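Local coordinates for protein antigen 43 (Escherichia coli, PDB 4KH3) that mediates self-association of Escherichia coli cells as the passenger domain of an autotransporter, probably by Velcro-like pairing between molecules on neighbouring bacteria that drives clumping, at residues Gly362-Leu367 / Asp381-Thr386; Val464-Gly469 / Arg486-Lys491. All blocks are in the same frame, centred on the assembly; numbering follows the deposited sequence.

Contact 1 (Gly362-Leu367 / Asp381-Thr386); sequences GQADAL and DTATDT
Gln-363 lies alongside Thr-382, both side chains pointing the same way from neighbouring parallel strands. With CG beside the backbone N, the glutamine chain bends at chi2 (-79°), which lays its amide beside the threonine: NE2 comes to 3.6 Å from Thr-382 CB, and OE1 sits near CB and CG2 of Thr-382. The same amide takes a water through OE1; that water also bonds to Ala-364 O and Thr-384 OG1, tying both strands together on the face that carries Gln-363, Asp-365 and the two threonines. Asp-365 runs at a slant across Thr-384, OD1 standing 4.1 Å from Thr-384 CG2. On the other face Ala-364 CB meets Ala-383 CB at 4.0 Å; Ala-364 packs on Phe-375 and Ala-383 on Phe-393, from strands 374-377 and 392-395. Beneath the side chains runs an in-register parallel ladder of four bonds: Ala-364 N gives a 2.8 Å bond to Thr-382 O, whereas Thr-384 N approaches Ala-364 O from above the carbonyl plane, 37° out of it. Past the strands, Thr-386 turns CG2 to within 4.0 Å of Leu-367 CB, while a second water joins Leu-367 N, Thr-384 O and Thr-386 OG1. Asp-365 OD1 and Asp-385 OD2 are 4.2 Å apart; Asp-385 is held by its other oxygen, OD1, on the backbone N of Thr-403. The chemistry is thus divided by face, as in stacked coils of a beta-helix: small apolar groups inside, and outside a polar, water-bridged surface where two carboxylates close together probably disfavour each other's charge.

Contact 2 (Val464-Gly469 / Arg486-Lys491); sequences VNLNEG and RGTALK
Gly-469 uses both its backbone polar groups on the 486-491 segment. Its N donates to Gly-487 O at 3.1 Å, the donor tilted 25° from the carbonyl plane, and its O accepts from Ala-489 N, also at 3.1 Å, with that donor above the carbonyl plane. These two bonds flank Thr-488 in a single parallel bridge, and Thr-488 CA adds a CH contact to Gly-469 O. The threonine hydroxyl is satisfied elsewhere, by Gln-485 O just upstream; with OG1 between the backbone N and the carbonyl carbon (chi1 62°), the methyl CG2 is turned to the loop at Asn-467 and Glu-468, 3.4 Å from Glu-468 N. Leu-466 and Thr-488 pass side by side, running in opposite directions, with Leu-466 CG 3.7 Å from Thr-488 CB, and Leu-466 CD2 reaches Leu-490 CB at 4.0 Å. Glu-468 OE1 comes within 3.2 Å of Gly-487 O, but both are acceptors and do not bond. Separately, the backbone O of Glu-468 accepts from Lys-446 NZ. Leu-466 and Leu-490 both pack on Leu-471 of strand 469-474, the neighbour of strand 488-493, while strand 463-466 is flanked by strands 443-446 and 477-484.

Both contacts join parts of the chain less than twenty residues apart in sequence, as expected where successive coils of the solenoid stack, and both reach the same set of strands, yet their centres lie 28 Å apart and they do not touch. Contact 1 is partly buried and pairs equivalent strands over three bridged residues, with water helping to link them. Contact 2 is a surface contact near the C-terminal end: the loop after strand 463-466 and the first residue of strand 469-474 meet the start of strand 488-493, so two hydrogen bonds stand where contact 1 has four. Contact 1 sets alanine on alanine, whereas in contact 2 Leu-466 packs on Thr-488 and Leu-490.

Contact 1 (Gly362-Leu367 / Asp381-Thr386)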
# COMPACT_ATOMS: atom_id res chain seq x y z
N GLY A 362 -4.00 -30.42 -13.30
CA GLY A 362 -5.44 -30.27 -13.19
C GLY A 362 -6.08 -31.09 -12.08
O GLY A 362 -7.30 -31.24 -12.06
N GLN A 363 -5.27 -31.62 -11.17
CA GLN A 363 -5.79 -32.39 -10.04
C GLN A 363 -5.45 -31.70 -8.72
O GLN A 363 -4.28 -31.47 -8.41
CB GLN A 363 -5.23 -33.82 -10.02
CG GLN A 363 -5.42 -34.59 -11.32
CD GLN A 363 -6.83 -35.15 -11.47
OE1 GLN A 363 -7.31 -35.90 -10.62
NE2 GLN A 363 -7.48 -34.79 -12.57
N ALA A 364 -6.48 -31.39 -7.94
CA ALA A 364 -6.30 -30.83 -6.61
C ALA A 364 -6.55 -31.92 -5.59
O ALA A 364 -7.46 -32.74 -5.75
CB ALA A 364 -7.24 -29.67 -6.39
N ASP A 365 -5.75 -31.94 -4.53
CA ASP A 365 -5.92 -32.95 -3.50
C ASP A 365 -5.71 -32.36 -2.12
O ASP A 365 -4.65 -31.82 -1.81
CB ASP A 365 -4.95 -34.13 -3.71
CG ASP A 365 -5.06 -35.18 -2.60
OD1 ASP A 365 -6.19 -35.66 -2.33
OD2 ASP A 365 -4.03 -35.51 -1.97
N ALA A 366 -6.76 -32.47 -1.30
CA ALA A 366 -6.70 -32.14 0.11
C ALA A 366 -6.50 -30.65 0.39
O ALA A 366 -5.90 -30.26 1.39
CB ALA A 366 -5.65 -32.99 0.81
N LEU A 367 -7.01 -29.81 -0.51
CA LEU A 367 -7.06 -28.37 -0.29
C LEU A 367 -7.84 -28.03 0.98
O LEU A 367 -8.93 -28.54 1.20
CB LEU A 367 -7.74 -27.68 -1.46
CG LEU A 367 -6.91 -27.64 -2.73
CD1 LEU A 367 -7.64 -26.84 -3.74
CD2 LEU A 367 -5.55 -27.05 -2.44
N ASP A 381 -11.14 -30.22 -14.94
CA ASP A 381 -10.29 -30.58 -13.80
C ASP A 381 -11.02 -31.31 -12.66
O ASP A 381 -12.23 -31.47 -12.67
CB ASP A 381 -9.51 -29.37 -13.31
CG ASP A 381 -8.50 -28.87 -14.34
OD1 ASP A 381 -8.01 -29.71 -15.12
OD2 ASP A 381 -8.21 -27.66 -14.37
N THR A 382 -10.25 -31.77 -11.68
CA THR A 382 -10.79 -32.53 -10.57
C THR A 382 -10.22 -32.04 -9.23
O THR A 382 -9.01 -31.89 -9.08
CB THR A 382 -10.49 -34.03 -10.75
OG1 THR A 382 -11.27 -34.54 -11.84
CG2 THR A 382 -10.81 -34.82 -9.48
N ALA A 383 -11.09 -31.80 -8.26
CA ALA A 383 -10.66 -31.48 -6.91
C ALA A 383 -11.12 -32.59 -5.97
O ALA A 383 -12.32 -32.88 -5.89
CB ALA A 383 -11.21 -30.14 -6.48
N THR A 384 -10.18 -33.18 -5.25
CA THR A 384 -10.44 -34.35 -4.44
C THR A 384 -10.19 -34.07 -2.97
O THR A 384 -9.13 -33.57 -2.61
CB THR A 384 -9.52 -35.53 -4.87
OG1 THR A 384 -9.77 -35.83 -6.25
CG2 THR A 384 -9.78 -36.77 -4.03
N ASP A 385 -11.17 -34.41 -2.14
CA ASP A 385 -11.04 -34.28 -0.69
C ASP A 385 -10.84 -32.84 -0.22
O ASP A 385 -10.18 -32.60 0.80
CB ASP A 385 -9.93 -35.19 -0.15
CG ASP A 385 -10.31 -36.66 -0.20
OD1 ASP A 385 -11.50 -36.98 -0.02
OD2 ASP A 385 -9.42 -37.50 -0.43
N THR A 386 -11.41 -31.89 -0.96
CA THR A 386 -11.39 -30.50 -0.53
C THR A 386 -12.19 -30.30 0.76
O THR A 386 -13.31 -30.80 0.89
CB THR A 386 -12.00 -29.59 -1.57
OG1 THR A 386 -11.51 -29.93 -2.87
CG2 THR A 386 -11.67 -28.14 -1.25
O HOH W 1 -7.61 -34.85 -7.73
O HOH W 2 -8.62 -30.73 -2.84

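Contact 2 (Val464-Gly469 / Arg486-Lys491)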
# COMPACT_ATOMS: atom_id res chain seq x y z
N VAL A 464 -29.88 -36.99 -0.85
CA VAL A 464 -29.42 -36.01 0.11
C VAL A 464 -29.74 -36.53 1.50
O VAL A 464 -30.90 -36.65 1.86
CB VAL A 464 -30.12 -34.67 -0.11
CG1 VAL A 464 -29.66 -33.65 0.94
CG2 VAL A 464 -29.86 -34.16 -1.51
N ASN A 465 -28.71 -36.87 2.26
CA ASN A 465 -28.94 -37.34 3.62
C ASN A 465 -29.05 -36.18 4.59
O ASN A 465 -28.04 -35.66 5.08
CB ASN A 465 -27.83 -38.30 4.07
CG ASN A 465 -27.78 -39.56 3.23
OD1 ASN A 465 -28.69 -40.39 3.27
ND2 ASN A 465 -26.71 -39.72 2.47
N LEU A 466 -30.28 -35.76 4.85
CA LEU A 466 -30.54 -34.67 5.79
C LEU A 466 -30.60 -35.21 7.20
O LEU A 466 -31.65 -35.64 7.67
CB LEU A 466 -31.86 -33.99 5.42
CG LEU A 466 -32.32 -32.80 6.26
CD1 LEU A 466 -31.17 -31.85 6.49
CD2 LEU A 466 -33.46 -32.09 5.55
N ASN A 467 -29.46 -35.18 7.90
CA ASN A 467 -29.35 -35.81 9.21
C ASN A 467 -29.57 -34.87 10.38
O ASN A 467 -30.07 -35.30 11.42
CB ASN A 467 -28.00 -36.51 9.39
CG ASN A 467 -27.73 -37.53 8.30
OD1 ASN A 467 -28.66 -38.03 7.67
ND2 ASN A 467 -26.46 -37.84 8.08
N GLU A 468 -29.20 -33.61 10.21
CA GLU A 468 -29.38 -32.60 11.26
C GLU A 468 -29.48 -31.20 10.65
O GLU A 468 -28.93 -30.94 9.57
CB GLU A 468 -28.25 -32.67 12.29
CG GLU A 468 -28.49 -31.84 13.56
CD GLU A 468 -29.68 -32.33 14.41
OE1 GLU A 468 -30.20 -31.52 15.21
OE2 GLU A 468 -30.09 -33.51 14.28
N GLY A 469 -30.19 -30.31 11.32
CA GLY A 469 -30.25 -28.93 10.90
C GLY A 469 -31.10 -28.70 9.67
O GLY A 469 -31.93 -29.53 9.34
N ARG A 486 -34.89 -37.07 12.38
CA ARG A 486 -35.34 -36.13 13.40
C ARG A 486 -34.27 -35.05 13.64
O ARG A 486 -33.08 -35.29 13.44
CB ARG A 486 -35.65 -36.87 14.70
CG ARG A 486 -34.44 -37.46 15.38
CD ARG A 486 -34.77 -38.80 16.03
NE ARG A 486 -33.86 -39.11 17.13
CZ ARG A 486 -33.89 -40.24 17.81
NH1 ARG A 486 -34.77 -41.18 17.50
NH2 ARG A 486 -33.03 -40.45 18.81
N GLY A 487 -34.71 -33.87 14.04
CA GLY A 487 -33.80 -32.78 14.30
C GLY A 487 -33.52 -31.96 13.06
O GLY A 487 -32.55 -31.21 13.03
N THR A 488 -34.37 -32.08 12.04
CA THR A 488 -34.14 -31.40 10.78
C THR A 488 -35.32 -30.57 10.30
O THR A 488 -36.44 -30.70 10.80
CB THR A 488 -33.80 -32.38 9.65
OG1 THR A 488 -34.91 -33.28 9.45
CG2 THR A 488 -32.56 -33.17 10.00
N ALA A 489 -35.05 -29.74 9.31
CA ALA A 489 -36.06 -28.94 8.65
C ALA A 489 -35.67 -28.82 7.18
O ALA A 489 -34.50 -28.64 6.86
CB ALA A 489 -36.15 -27.56 9.30
N LEU A 490 -36.64 -28.95 6.30
CA LEU A 490 -36.39 -28.84 4.88
C LEU A 490 -37.27 -27.74 4.34
O LEU A 490 -38.48 -27.82 4.46
CB LEU A 490 -36.73 -30.15 4.17
CG LEU A 490 -36.74 -30.02 2.64
CD1 LEU A 490 -35.34 -29.75 2.10
CD2 LEU A 490 -37.33 -31.25 1.97
N LYS A 491 -36.66 -26.72 3.73
CA LYS A 491 -37.43 -25.62 3.17
C LYS A 491 -37.31 -25.55 1.66
O LYS A 491 -36.22 -25.63 1.10
CB LYS A 491 -36.99 -24.29 3.79
CG LYS A 491 -37.17 -24.21 5.29
CD LYS A 491 -36.60 -22.92 5.87
CE LYS A 491 -36.64 -22.97 7.39
NZ LYS A 491 -35.88 -21.86 8.03